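PDB 5ICQ: methylocystis parvus OBBP MbnE from Methylocystis parvus OBBP, which probably binds methanobactin, a copper-chelating natural product, in the periplasm and takes part in its transport into the cell. Local coordinates for residues E349-N354 and E456-A461; S370-S375 and E548-A553; R419-L424 and A467-E472. All coordinates share one frame; numbering follows the deposited sequence.

In the fold
Interactions 1 and 3 lie on one side of the protein, their centres about 19 Å apart, and both involve helix 453-467: interaction 1 uses its middle, interaction 3 the turn that ends it. The strands joined by this helix, 442-450 and 472-477, are parallel neighbours in a mixed sheet, so helices 348-355 and 415-427 both pack against one crossover unit. Interaction 2 is more distant, its centre about 31 Å from that of interaction 1 and 34 Å from that of interaction 3. Its segments, 370-375 and 548-553, enclose those of interaction 3 along the chain; those of interaction 1 alternate with both pairs. Together the contacts join helices and loops 43 to 173 residues apart in sequence.

Interaction 1: E349-N354 and E456-A461; sequences EWVNAN and ERLALA
An apolar helix-to-helix contact joins W350 and V351 of helix 348-355 to L458 and A461 of helix 453-467, in the outer part of the fold. The short axes pass 10.9 Å apart at 140°, nearer antiparallel than perpendicular, and no hydrogen bond crosses between them. A461 contributes a single methyl, which two side chains share: its CB lies 3.8 Å from W350 CZ3, meeting the indole obliquely, and 3.9 Å from V351 CG1. About one turn earlier on the same helix, L458 brings CD2 to 4.3 Å from V351 CB. V351 CG1 also sits at the indole edge, in its plane, so it touches both the ring edge and the A461 methyl. With CG anti to the backbone N (chi1 -174°), the W350 ring lies out along the flank of its helix. N354 then bends over it: ND2 stands above one indole face, toward the rim, and donates to W350 O at 2.9 Å. That carbonyl also receives N354 N, the two donors coming from opposite faces of its plane, which ties the N354 amide to the helix beside the ring. On its other flank helix 453-467 places A459 against I448, V450 and V475, on strands 442-450 and 472-477. Helix 348-355 thus packs by a few side chains on the connecting helix of a beta-alpha-beta crossover between two parallel, adjacent strands.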
loop_
_atom_site.group_PDB
_atom_site.type_symbol
_atom_site.label_atom_id
_atom_site.label_comp_id
_atom_site.label_asym_id
_atom_site.label_seq_id
_atom_site.Cartn_x
_atom_site.Cartn_y
_atom_site.Cartn_z
ATOM N N GLU A 349 11.069 22.324 5.156
ATOM C CA GLU A 349 10.413 23.222 6.100
ATOM C C GLU A 349 9.725 24.375 5.373
ATOM O O GLU A 349 8.599 24.757 5.720
ATOM C CB GLU A 349 11.439 23.731 7.113
ATOM C CG GLU A 349 12.022 22.629 8.039
ATOM C CD GLU A 349 12.842 21.541 7.312
ATOM O OE1 GLU A 349 12.680 20.338 7.638
ATOM O OE2 GLU A 349 13.647 21.878 6.419
ATOM N N TRP A 350 10.360 24.903 4.326
ATOM C CA TRP A 350 9.747 25.979 3.553
ATOM C C TRP A 350 8.476 25.508 2.843
ATOM O O TRP A 350 7.451 26.203 2.876
ATOM C CB TRP A 350 10.753 26.550 2.549
ATOM C CG TRP A 350 10.226 27.762 1.824
ATOM C CD1 TRP A 350 10.361 29.068 2.203
ATOM C CD2 TRP A 350 9.468 27.773 0.607
ATOM N NE1 TRP A 350 9.745 29.893 1.289
ATOM C CE2 TRP A 350 9.191 29.122 0.297
ATOM C CE3 TRP A 350 9.014 26.776 -0.261
ATOM C CZ2 TRP A 350 8.470 29.496 -0.840
ATOM C CZ3 TRP A 350 8.292 27.144 -1.388
ATOM C CH2 TRP A 350 8.029 28.499 -1.668
ATOM N N VAL A 351 8.507 24.345 2.177
ATOM C CA VAL A 351 7.293 23.932 1.476
ATOM C C VAL A 351 6.193 23.588 2.476
ATOM O O VAL A 351 5.019 23.903 2.250
ATOM C CB VAL A 351 7.537 22.770 0.481
ATOM C CG1 VAL A 351 8.602 23.135 -0.563
ATOM C CG2 VAL A 351 7.858 21.476 1.169
ATOM N N ASN A 352 6.550 22.953 3.598
ATOM C CA ASN A 352 5.532 22.583 4.581
ATOM C C ASN A 352 4.802 23.819 5.098
ATOM O O ASN A 352 3.572 23.828 5.209
ATOM C CB ASN A 352 6.180 21.819 5.736
ATOM C CG ASN A 352 5.177 21.006 6.549
ATOM O OD1 ASN A 352 4.159 20.560 6.032
ATOM N ND2 ASN A 352 5.481 20.799 7.827
ATOM N N ALA A 353 5.545 24.881 5.387
ATOM C CA ALA A 353 4.926 26.097 5.904
ATOM C C ALA A 353 4.179 26.864 4.821
ATOM O O ALA A 353 3.173 27.520 5.113
ATOM C CB ALA A 353 5.988 26.994 6.544
ATOM N N ASN A 354 4.641 26.800 3.569
ATOM C CA ASN A 354 4.059 27.653 2.538
ATOM C C ASN A 354 2.934 26.992 1.758
ATOM O O ASN A 354 2.075 27.700 1.219
ATOM C CB ASN A 354 5.148 28.123 1.567
ATOM C CG ASN A 354 5.915 29.318 2.101
ATOM O OD1 ASN A 354 5.476 30.460 1.964
ATOM N ND2 ASN A 354 7.051 29.060 2.738
ATOM N N GLU A 456 4.478 20.404 -9.713
ATOM C CA GLU A 456 5.232 21.498 -10.315
ATOM C C GLU A 456 5.691 22.499 -9.260
ATOM O O GLU A 456 6.833 22.974 -9.299
ATOM C CB GLU A 456 4.396 22.187 -11.402
ATOM C CG GLU A 456 5.180 23.291 -12.128
ATOM C CD GLU A 456 4.394 23.984 -13.233
ATOM O OE1 GLU A 456 4.987 24.346 -14.274
ATOM O OE2 GLU A 456 3.175 24.158 -13.072
ATOM N N ARG A 457 4.832 22.819 -8.289
ATOM C CA ARG A 457 5.248 23.764 -7.250
ATOM C C ARG A 457 6.365 23.190 -6.391
ATOM O O ARG A 457 7.302 23.910 -6.025
ATOM C CB ARG A 457 4.072 24.145 -6.354
ATOM C CG ARG A 457 2.945 24.843 -7.069
ATOM C CD ARG A 457 1.916 25.311 -6.074
ATOM N NE ARG A 457 0.570 24.951 -6.489
ATOM C CZ ARG A 457 -0.049 25.456 -7.551
ATOM N NH1 ARG A 457 0.552 26.349 -8.335
ATOM N NH2 ARG A 457 -1.276 25.058 -7.835
ATOM N N LEU A 458 6.271 21.903 -6.040
ATOM C CA LEU A 458 7.358 21.262 -5.300
ATOM C C LEU A 458 8.658 21.312 -6.092
ATOM O O LEU A 458 9.729 21.589 -5.540
ATOM C CB LEU A 458 6.994 19.809 -4.988
ATOM C CG LEU A 458 5.871 19.527 -3.996
ATOM C CD1 LEU A 458 5.646 18.009 -3.855
ATOM C CD2 LEU A 458 6.234 20.138 -2.648
ATOM N N ALA A 459 8.585 21.023 -7.389
ATOM C CA ALA A 459 9.796 20.977 -8.199
ATOM C C ALA A 459 10.384 22.367 -8.399
ATOM O O ALA A 459 11.614 22.529 -8.442
ATOM C CB ALA A 459 9.493 20.311 -9.546
ATOM N N LEU A 460 9.522 23.383 -8.531
ATOM C CA LEU A 460 10.001 24.755 -8.685
ATOM C C LEU A 460 10.698 25.237 -7.420
ATOM O O LEU A 460 11.672 25.996 -7.490
ATOM C CB LEU A 460 8.830 25.681 -9.041
ATOM C CG LEU A 460 8.278 25.521 -10.463
ATOM C CD1 LEU A 460 6.934 26.248 -10.633
ATOM C CD2 LEU A 460 9.306 26.065 -11.485
ATOM N N ALA A 461 10.193 24.839 -6.253
ATOM C CA ALA A 461 10.886 25.186 -5.014
ATOM C C ALA A 461 12.267 24.550 -4.979
ATOM O O ALA A 461 13.267 25.207 -4.656
ATOM C CB ALA A 461 10.047 24.747 -3.808
#

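Interaction 2: S370-S375 and E548-A553; sequences SELSSS and EDFVTA
V551 sets its two methyls against E371 and L372, whose side chains each run across it at about a right angle. L372 CD2 lies 4.0 Å and the carboxylate carbon E371 CD 4.1 Å from V551 CG2, with E371 CG close by; the leucine branch and the outer part of the glutamate chain share this methyl. The other methyl, CG1, is anti to the backbone N (chi1 171°) and comes to 3.6 Å from E371 O. L372 CD2 also grazes the F550 ring obliquely, 4.5 Å from CE2, while that ring stacks with H41. A type I turn from S370 to S373 holds the pair in place; within it S370 OG accepts from L372 N at 3.1 Å, an ST turn. The loop is further tied to helix 547-563 by S374 OG, which bonds D558. Between residues 370-375 and 548-553 themselves no hydrogen bond forms. The chemistry is therefore divided: the direct contact is van der Waals, V551 methyls against a leucine methyl, the glutamate chain and a turn carbonyl, while polar links farther along the same helix fasten the loop, R555 NE using the hydrogen-bonding capacity of E371 O.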
loop_
_atom_site.group_PDB
_atom_site.type_symbol
_atom_site.label_atom_id
_atom_site.label_comp_id
_atom_site.label_asym_id
_atom_site.label_seq_id
_atom_site.Cartn_x
_atom_site.Cartn_y
_atom_site.Cartn_z
ATOM N N SER A 370 7.819 3.223 12.093
ATOM C CA SER A 370 7.403 1.852 12.353
ATOM C C SER A 370 8.598 1.065 12.852
ATOM O O SER A 370 9.741 1.535 12.825
ATOM C CB SER A 370 6.793 1.200 11.105
ATOM O OG SER A 370 7.761 0.518 10.328
ATOM N N GLU A 371 8.309 -0.157 13.309
ATOM C CA GLU A 371 9.357 -1.031 13.811
ATOM C C GLU A 371 10.320 -1.456 12.712
ATOM O O GLU A 371 11.418 -1.928 13.025
ATOM C CB GLU A 371 8.742 -2.281 14.442
ATOM C CG GLU A 371 8.416 -3.333 13.407
ATOM C CD GLU A 371 7.517 -4.424 13.918
ATOM O OE1 GLU A 371 6.632 -4.850 13.147
ATOM O OE2 GLU A 371 7.692 -4.860 15.077
ATOM N N LEU A 372 9.918 -1.341 11.441
ATOM C CA LEU A 372 10.766 -1.743 10.325
ATOM C C LEU A 372 11.787 -0.686 9.946
ATOM O O LEU A 372 12.675 -0.972 9.136
ATOM C CB LEU A 372 9.914 -2.064 9.092
ATOM C CG LEU A 372 8.871 -3.171 9.264
ATOM C CD1 LEU A 372 8.062 -3.315 7.979
ATOM C CD2 LEU A 372 9.539 -4.490 9.627
ATOM N N SER A 373 11.681 0.510 10.510
ATOM C CA SER A 373 12.497 1.640 10.089
ATOM C C SER A 373 13.919 1.541 10.627
ATOM O O SER A 373 14.130 1.163 11.784
ATOM C CB SER A 373 11.853 2.936 10.588
ATOM O OG SER A 373 12.590 4.047 10.137
ATOM N N SER A 374 14.902 1.905 9.788
ATOM C CA SER A 374 16.268 2.069 10.284
ATOM C C SER A 374 16.502 3.424 10.941
ATOM O O SER A 374 17.563 3.630 11.531
ATOM C CB SER A 374 17.284 1.893 9.146
ATOM O OG SER A 374 17.178 2.940 8.195
ATOM N N SER A 375 15.531 4.336 10.876
ATOM C CA SER A 375 15.753 5.724 11.262
ATOM C C SER A 375 16.026 5.835 12.761
ATOM O O SER A 375 15.230 5.366 13.580
ATOM C CB SER A 375 14.535 6.555 10.868
ATOM O OG SER A 375 14.630 7.881 11.355
ATOM N N GLU A 548 11.390 -11.710 14.246
ATOM C CA GLU A 548 12.580 -10.963 14.642
ATOM C C GLU A 548 13.605 -10.921 13.516
ATOM O O GLU A 548 14.210 -9.870 13.255
ATOM C CB GLU A 548 13.183 -11.582 15.905
ATOM C CG GLU A 548 14.515 -10.986 16.316
ATOM C CD GLU A 548 14.970 -11.452 17.691
ATOM O OE1 GLU A 548 14.128 -11.956 18.469
ATOM O OE2 GLU A 548 16.173 -11.309 17.991
ATOM N N ASP A 549 13.816 -12.047 12.835
ATOM C CA ASP A 549 14.743 -12.047 11.708
ATOM C C ASP A 549 14.209 -11.225 10.544
ATOM O O ASP A 549 14.996 -10.632 9.799
ATOM C CB ASP A 549 15.030 -13.477 11.262
ATOM C CG ASP A 549 15.873 -14.240 12.278
ATOM O OD1 ASP A 549 16.308 -13.618 13.270
ATOM O OD2 ASP A 549 16.102 -15.453 12.080
ATOM N N PHE A 550 12.885 -11.191 10.365
ATOM C CA PHE A 550 12.294 -10.353 9.322
ATOM C C PHE A 550 12.539 -8.875 9.596
ATOM O O PHE A 550 12.963 -8.134 8.704
ATOM C CB PHE A 550 10.796 -10.630 9.208
ATOM C CG PHE A 550 10.111 -9.845 8.110
ATOM C CD1 PHE A 550 10.441 -10.055 6.779
ATOM C CD2 PHE A 550 9.126 -8.922 8.414
ATOM C CE1 PHE A 550 9.793 -9.349 5.760
ATOM C CE2 PHE A 550 8.470 -8.215 7.404
ATOM C CZ PHE A 550 8.818 -8.428 6.078
ATOM N N VAL A 551 12.283 -8.428 10.827
ATOM C CA VAL A 551 12.528 -7.028 11.167
ATOM C C VAL A 551 13.995 -6.677 10.947
ATOM O O VAL A 551 14.320 -5.633 10.365
ATOM C CB VAL A 551 12.079 -6.744 12.614
ATOM C CG1 VAL A 551 12.534 -5.363 13.064
ATOM C CG2 VAL A 551 10.566 -6.862 12.714
ATOM N N THR A 552 14.900 -7.557 11.389
ATOM C CA THR A 552 16.330 -7.355 11.164
ATOM C C THR A 552 16.630 -7.119 9.689
ATOM O O THR A 552 17.327 -6.160 9.324
ATOM C CB THR A 552 17.105 -8.578 11.681
ATOM O OG1 THR A 552 16.885 -8.713 13.089
ATOM C CG2 THR A 552 18.596 -8.423 11.438
ATOM N N ALA A 553 16.106 -7.989 8.824
ATOM C CA ALA A 553 16.412 -7.893 7.402
ATOM C C ALA A 553 15.834 -6.625 6.785
ATOM O O ALA A 553 16.473 -6.005 5.926
ATOM C CB ALA A 553 15.890 -9.133 6.666
#

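Interaction 3: R419-L424 and A467-E472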
loop_
_atom_site.group_PDB
_atom_site.type_symbol
_atom_site.label_atom_id
_atom_site.label_comp_id
_atom_site.label_asym_id
_atom_site.label_seq_id
_atom_site.Cartn_x
_atom_site.Cartn_y
_atom_site.Cartn_z
ATOM N N ARG A 419 27.288 24.697 1.756
ATOM C CA ARG A 419 28.694 24.330 1.908
ATOM C C ARG A 419 28.868 22.820 2.028
ATOM O O ARG A 419 29.815 22.251 1.469
ATOM C CB ARG A 419 29.294 25.040 3.131
ATOM C CG ARG A 419 30.622 24.484 3.614
ATOM C CD ARG A 419 31.799 24.903 2.740
ATOM N NE ARG A 419 31.622 26.233 2.176
ATOM C CZ ARG A 419 31.725 26.514 0.880
ATOM N NH1 ARG A 419 32.021 25.557 0.011
ATOM N NH2 ARG A 419 31.542 27.756 0.452
ATOM N N ARG A 420 27.982 22.152 2.770
ATOM C CA ARG A 420 28.072 20.699 2.852
ATOM C C ARG A 420 27.876 20.066 1.485
ATOM O O ARG A 420 28.592 19.124 1.117
ATOM C CB ARG A 420 27.038 20.155 3.830
ATOM C CG ARG A 420 27.262 20.575 5.263
ATOM C CD ARG A 420 26.139 20.023 6.142
ATOM N NE ARG A 420 26.223 20.519 7.510
ATOM C CZ ARG A 420 25.292 20.292 8.428
ATOM N NH1 ARG A 420 24.213 19.592 8.098
ATOM N NH2 ARG A 420 25.434 20.769 9.662
ATOM N N ALA A 421 26.906 20.569 0.722
ATOM C CA ALA A 421 26.652 20.031 -0.612
ATOM C C ALA A 421 27.845 20.249 -1.536
ATOM O O ALA A 421 28.272 19.333 -2.246
ATOM C CB ALA A 421 25.391 20.670 -1.194
ATOM N N LEU A 422 28.398 21.462 -1.546
ATOM C CA LEU A 422 29.520 21.748 -2.439
ATOM C C LEU A 422 30.756 20.936 -2.074
ATOM O O LEU A 422 31.509 20.520 -2.964
ATOM C CB LEU A 422 29.827 23.249 -2.413
ATOM C CG LEU A 422 28.745 24.086 -3.090
ATOM C CD1 LEU A 422 28.904 25.574 -2.776
ATOM C CD2 LEU A 422 28.793 23.838 -4.594
ATOM N N ASP A 423 30.989 20.694 -0.780
ATOM C CA ASP A 423 32.130 19.868 -0.396
ATOM C C ASP A 423 31.972 18.444 -0.911
ATOM O O ASP A 423 32.933 17.848 -1.412
ATOM C CB ASP A 423 32.314 19.866 1.129
ATOM C CG ASP A 423 32.732 21.223 1.673
ATOM O OD1 ASP A 423 33.088 22.118 0.879
ATOM O OD2 ASP A 423 32.702 21.396 2.911
ATOM N N LEU A 424 30.771 17.875 -0.789
ATOM C CA LEU A 424 30.522 16.546 -1.342
ATOM C C LEU A 424 30.690 16.541 -2.853
ATOM O O LEU A 424 31.282 15.615 -3.424
ATOM C CB LEU A 424 29.109 16.074 -0.988
ATOM C CG LEU A 424 28.911 14.937 -0.002
ATOM C CD1 LEU A 424 27.437 14.578 0.061
ATOM C CD2 LEU A 424 29.767 13.729 -0.375
ATOM N N ALA A 467 19.532 26.202 -7.699
ATOM C CA ALA A 467 20.181 27.332 -8.355
ATOM C C ALA A 467 21.241 27.961 -7.460
ATOM O O ALA A 467 22.219 28.531 -7.962
ATOM C CB ALA A 467 19.143 28.380 -8.758
ATOM N N ARG A 468 21.065 27.868 -6.141
ATOM C CA ARG A 468 22.015 28.467 -5.206
ATOM C C ARG A 468 23.368 27.764 -5.198
ATOM O O ARG A 468 24.342 28.362 -4.733
ATOM C CB ARG A 468 21.427 28.500 -3.793
ATOM C CG ARG A 468 20.266 29.494 -3.636
ATOM C CD ARG A 468 19.547 29.350 -2.299
ATOM N NE ARG A 468 20.418 28.820 -1.252
ATOM C CZ ARG A 468 20.276 27.625 -0.686
ATOM N NH1 ARG A 468 19.284 26.820 -1.066
ATOM N NH2 ARG A 468 21.122 27.235 0.256
ATOM N N ILE A 469 23.471 26.537 -5.720
ATOM C CA ILE A 469 24.787 25.908 -5.860
ATOM C C ILE A 469 25.134 25.773 -7.339
ATOM O O ILE A 469 25.910 24.894 -7.730
ATOM C CB ILE A 469 24.867 24.543 -5.145
ATOM C CG1 ILE A 469 23.759 23.596 -5.619
ATOM C CG2 ILE A 469 24.832 24.720 -3.624
ATOM C CD1 ILE A 469 23.988 22.150 -5.203
ATOM N N GLY A 470 24.568 26.648 -8.173
ATOM C CA GLY A 470 24.973 26.721 -9.567
ATOM C C GLY A 470 24.388 25.672 -10.487
ATOM O O GLY A 470 24.960 25.410 -11.550
ATOM N N VAL A 471 23.259 25.069 -10.124
ATOM C CA VAL A 471 22.666 23.975 -10.888
ATOM C C VAL A 471 21.423 24.495 -11.597
ATOM O O VAL A 471 20.528 25.055 -10.955
ATOM C CB VAL A 471 22.318 22.781 -9.980
ATOM C CG1 VAL A 471 21.496 21.744 -10.753
ATOM C CG2 VAL A 471 23.595 22.158 -9.422
ATOM N N GLU A 472 21.368 24.308 -12.912
ATOM C CA GLU A 472 20.230 24.738 -13.716
ATOM C C GLU A 472 19.189 23.622 -13.747
ATOM O O GLU A 472 19.494 22.501 -14.154
ATOM C CB GLU A 472 20.688 25.092 -15.128
ATOM C CG GLU A 472 19.549 25.377 -16.101
ATOM C CD GLU A 472 20.062 25.706 -17.486
ATOM O OE1 GLU A 472 20.881 26.643 -17.609
ATOM O OE2 GLU A 472 19.667 25.016 -18.446
#
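G470 N donates to A467 O at 3.0 Å and closes the type I turn that presents I469 to L422 and A421 of helix 415-427. The same turn ends helix 453-467 as a Schellman motif, with V471 N reaching back to the carbonyl just before A467 and G470 taking the positive phi of 80° that such an ending needs. I469 carries the whole contact for its segment. Its side chain and that of L422 lie alongside one another, pointing opposite ways, with I469 CG2 4.0 Å from L422 CG and I469 CB 4.0 Å from L422 CD2. The gamma branch CG1 lies between the backbone N and the carbonyl carbon (chi1 55°), and its end, CD1, runs alongside the helix and comes loosely to 4.5 Å from A421 CB. A418 and L425, one turn to either end of these residues, also touch I469, so the isoleucine lies along a strip of apolar side chains on helix 415-427. After the turn, V471 packs on F444 and F446 of strand 442-450, and on F342. Charge stays with the surface: R419 and D423 form a long salt bridge, R419 NH1 to D423 OD1 3.7 Å, on the same helix. Since no polar bond crosses between the segments, they are held together by aliphatic packing, while backbone hydrogen bonding fixes the turn that delivers it.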